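Local coordinates for DNA repair protein XRCC1 (Homo sapiens, PDB 3LQC) that serves as a scaffold in DNA single-strand break repair, assembling repair protein complexes and binding poly-ADP-ribose to limit PARP1 activity, at residues A[62-72]-A[84-94]. Residues are numbered along the deposited sequence; the frame is centred on the assembly and turned at random.
Sequences NDGSAFVEVLV and YEVLLVTSSFM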
# COMPACT_ATOMS: atom_id res chain seq x y z
N ASN A 62 1.70 10.89 17.66
CA ASN A 62 0.32 10.89 17.23
C ASN A 62 -0.64 11.16 18.37
O ASN A 62 -0.35 10.88 19.53
CB ASN A 62 -0.05 9.58 16.53
CG ASN A 62 -1.45 9.61 15.95
OD1 ASN A 62 -1.91 10.63 15.45
ND2 ASN A 62 -2.14 8.48 16.02
N ASP A 63 -1.80 11.72 18.03
CA ASP A 63 -2.90 11.77 18.97
C ASP A 63 -4.19 11.42 18.25
O ASP A 63 -5.10 12.26 18.14
CB ASP A 63 -3.02 13.14 19.64
CG ASP A 63 -4.17 13.20 20.64
OD1 ASP A 63 -4.44 12.17 21.29
OD2 ASP A 63 -4.79 14.28 20.77
N GLY A 64 -4.25 10.20 17.73
CA GLY A 64 -5.47 9.66 17.16
C GLY A 64 -5.62 9.84 15.66
O GLY A 64 -6.68 9.56 15.11
N SER A 65 -4.57 10.32 15.00
CA SER A 65 -4.59 10.48 13.55
C SER A 65 -4.29 9.14 12.89
O SER A 65 -3.51 8.35 13.42
CB SER A 65 -3.53 11.49 13.10
OG SER A 65 -3.84 12.79 13.53
N ALA A 66 -4.88 8.89 11.73
CA ALA A 66 -4.55 7.71 10.95
C ALA A 66 -3.30 7.97 10.11
O ALA A 66 -2.43 7.11 10.00
CB ALA A 66 -5.71 7.31 10.06
N PHE A 67 -3.23 9.16 9.52
CA PHE A 67 -2.09 9.54 8.69
C PHE A 67 -1.60 10.92 9.07
O PHE A 67 -2.38 11.74 9.51
CB PHE A 67 -2.47 9.56 7.20
CG PHE A 67 -3.32 8.41 6.78
CD1 PHE A 67 -2.88 7.11 6.93
CD2 PHE A 67 -4.57 8.63 6.21
CE1 PHE A 67 -3.66 6.05 6.54
CE2 PHE A 67 -5.37 7.57 5.81
CZ PHE A 67 -4.92 6.28 5.97
N VAL A 68 -0.31 11.16 8.90
CA VAL A 68 0.25 12.49 9.10
C VAL A 68 1.19 12.81 7.94
O VAL A 68 1.94 11.95 7.49
CB VAL A 68 1.02 12.62 10.42
CG1 VAL A 68 1.47 14.05 10.62
CG2 VAL A 68 0.17 12.17 11.58
N GLU A 69 1.12 14.04 7.46
CA GLU A 69 1.99 14.49 6.37
C GLU A 69 2.59 15.84 6.73
O GLU A 69 1.93 16.67 7.36
CB GLU A 69 1.18 14.61 5.08
CG GLU A 69 1.96 15.06 3.86
CD GLU A 69 1.04 15.43 2.72
OE1 GLU A 69 1.47 15.38 1.55
OE2 GLU A 69 -0.14 15.76 3.00
N VAL A 70 3.84 16.07 6.36
CA VAL A 70 4.45 17.37 6.59
C VAL A 70 4.90 17.98 5.28
O VAL A 70 5.66 17.37 4.54
CB VAL A 70 5.64 17.30 7.58
CG1 VAL A 70 6.27 18.69 7.75
CG2 VAL A 70 5.18 16.77 8.93
N LEU A 71 4.39 19.17 4.99
CA LEU A 71 4.78 19.89 3.79
C LEU A 71 5.43 21.21 4.19
O LEU A 71 5.22 21.72 5.29
CB LEU A 71 3.57 20.13 2.88
CG LEU A 71 2.70 18.90 2.58
CD1 LEU A 71 1.56 18.81 3.59
CD2 LEU A 71 2.16 18.93 1.15
N VAL A 72 6.23 21.76 3.28
CA VAL A 72 6.94 23.00 3.57
C VAL A 72 6.72 23.97 2.44
O VAL A 72 6.43 23.58 1.32
CB VAL A 72 8.44 22.76 3.72
CG1 VAL A 72 8.74 22.24 5.12
CG2 VAL A 72 8.93 21.78 2.65
N TYR A 84 3.20 24.19 -1.96
CA TYR A 84 3.84 23.46 -0.88
C TYR A 84 4.55 22.23 -1.41
O TYR A 84 4.06 21.53 -2.29
CB TYR A 84 2.86 23.09 0.24
CG TYR A 84 2.62 24.22 1.20
CD1 TYR A 84 1.75 25.25 0.88
CD2 TYR A 84 3.28 24.27 2.42
CE1 TYR A 84 1.54 26.29 1.75
CE2 TYR A 84 3.07 25.31 3.31
CZ TYR A 84 2.20 26.32 2.97
OH TYR A 84 1.98 27.37 3.83
N GLU A 85 5.72 21.98 -0.86
CA GLU A 85 6.53 20.85 -1.24
C GLU A 85 6.43 19.85 -0.10
O GLU A 85 6.41 20.24 1.06
CB GLU A 85 7.97 21.33 -1.42
CG GLU A 85 8.69 20.72 -2.60
CD GLU A 85 7.87 20.77 -3.87
OE1 GLU A 85 7.56 21.88 -4.35
OE2 GLU A 85 7.53 19.68 -4.39
N VAL A 86 6.33 18.56 -0.42
CA VAL A 86 6.29 17.55 0.63
C VAL A 86 7.65 17.38 1.30
O VAL A 86 8.67 17.18 0.63
CB VAL A 86 5.80 16.17 0.13
CG1 VAL A 86 5.84 15.16 1.25
CG2 VAL A 86 4.40 16.27 -0.42
N LEU A 87 7.66 17.47 2.61
CA LEU A 87 8.86 17.17 3.38
C LEU A 87 8.77 15.74 3.88
O LEU A 87 9.63 14.91 3.58
CB LEU A 87 8.99 18.15 4.55
CG LEU A 87 10.29 17.93 5.30
CD1 LEU A 87 11.44 18.29 4.39
CD2 LEU A 87 10.32 18.76 6.57
N LEU A 88 7.74 15.44 4.67
CA LEU A 88 7.49 14.07 5.09
C LEU A 88 6.22 13.57 4.42
O LEU A 88 5.13 14.09 4.66
CB LEU A 88 7.36 13.95 6.61
CG LEU A 88 6.90 12.55 7.06
CD1 LEU A 88 7.92 11.50 6.68
CD2 LEU A 88 6.63 12.51 8.54
N VAL A 89 6.38 12.56 3.59
CA VAL A 89 5.28 11.99 2.85
C VAL A 89 4.20 11.45 3.82
O VAL A 89 4.50 11.09 4.95
CB VAL A 89 5.80 10.89 1.92
CG1 VAL A 89 5.69 9.51 2.57
CG2 VAL A 89 5.09 10.95 0.60
N THR A 90 2.95 11.43 3.37
CA THR A 90 1.85 10.96 4.21
C THR A 90 2.14 9.59 4.83
O THR A 90 2.33 8.60 4.14
CB THR A 90 0.53 10.89 3.44
OG1 THR A 90 0.27 12.14 2.80
CG2 THR A 90 -0.62 10.56 4.39
N SER A 91 2.18 9.55 6.16
CA SER A 91 2.66 8.38 6.87
C SER A 91 1.64 7.82 7.85
O SER A 91 0.87 8.56 8.46
CB SER A 91 3.97 8.71 7.59
OG SER A 91 4.93 9.17 6.65
N SER A 92 1.65 6.49 7.99
CA SER A 92 0.66 5.77 8.79
C SER A 92 0.94 5.82 10.29
O SER A 92 2.08 5.68 10.73
CB SER A 92 0.59 4.31 8.31
OG SER A 92 -0.15 3.51 9.20
N PHE A 93 -0.10 6.03 11.07
CA PHE A 93 0.02 6.03 12.52
C PHE A 93 -1.03 5.13 13.15
O PHE A 93 -0.84 4.64 14.26
CB PHE A 93 -0.07 7.45 13.08
CG PHE A 93 1.20 8.22 12.93
CD1 PHE A 93 2.10 8.30 13.98
CD2 PHE A 93 1.53 8.82 11.73
CE1 PHE A 93 3.29 8.98 13.85
CE2 PHE A 93 2.72 9.50 11.59
CZ PHE A 93 3.60 9.59 12.65
N MET A 94 -2.13 4.92 12.44
CA MET A 94 -3.16 3.97 12.87
C MET A 94 -3.77 3.28 11.67
O MET A 94 -3.90 3.88 10.61
CB MET A 94 -4.27 4.68 13.65
CG MET A 94 -3.79 5.49 14.83
SD MET A 94 -5.15 6.29 15.68
CE MET A 94 -6.00 4.91 16.42
O HOH W 1 -1.00 6.01 16.62
O HOH W 2 2.35 12.55 0.97
O HOH W 3 -1.86 13.81 4.02
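Asn62 holds CG anti to its backbone N (chi1 -175°), which turns the amide toward Met94 and the Ser65 backbone. Asn62 CB lies 3.6 Å from CD1 of the Phe93 ring. The Asn62 and Met94 side chains cross at about a right angle, with ND2 beside CG and SD. Asn62 OD1 accepts the backbone N-H of Ser65 on a lone pair in the carbonyl plane, with OD1 2.7 Å from Ser65 N. This is an Asx motif, and it ties the turn between strands 57-63 and 67-73. One water bridges Asn62 ND2 to Phe93 O. Replaced by an alanine, this position would probably leave Ser65 N without its OD1 acceptor and the water on Phe93 O without its ND2 partner.

Phe93 has CG anti to its carbonyl carbon (chi1 -79°), and Phe93 CD2 lies 3.6 Å from Val68 CG2. Ile60 also packs on both residues. Ala66 O takes N-H bonds from Phe93 N and, at a longer 3.3 Å, from Met94 N, both from one face of its carbonyl plane.

Val68 and Ser91 exchange two backbone bonds. At the bulge, Val70 O accepts from both Leu87 N and Leu88 N, each at 2.8 Å. Val72 and Glu85 form a second two-bond pair.

The extended Glu69 side chain runs past Thr90 OG1. Water joins its OE1 to Thr90 N, while OE2 also bonds to the backbone of another protein's chain. That chain packs on Val86 and Thr90 as well. Leu71 CD2 meets Val86 CG2 at 3.8 Å.

Strands 67-73 and 85-92 form an antiparallel beta hairpin with a classic bulge at Leu87 and Leu88 facing Val70. Strand 85-92 is the outer strand of a five-stranded mixed sheet within this chain, part of the XRCC1 N-terminal domain, and offers its edge to a partner protein.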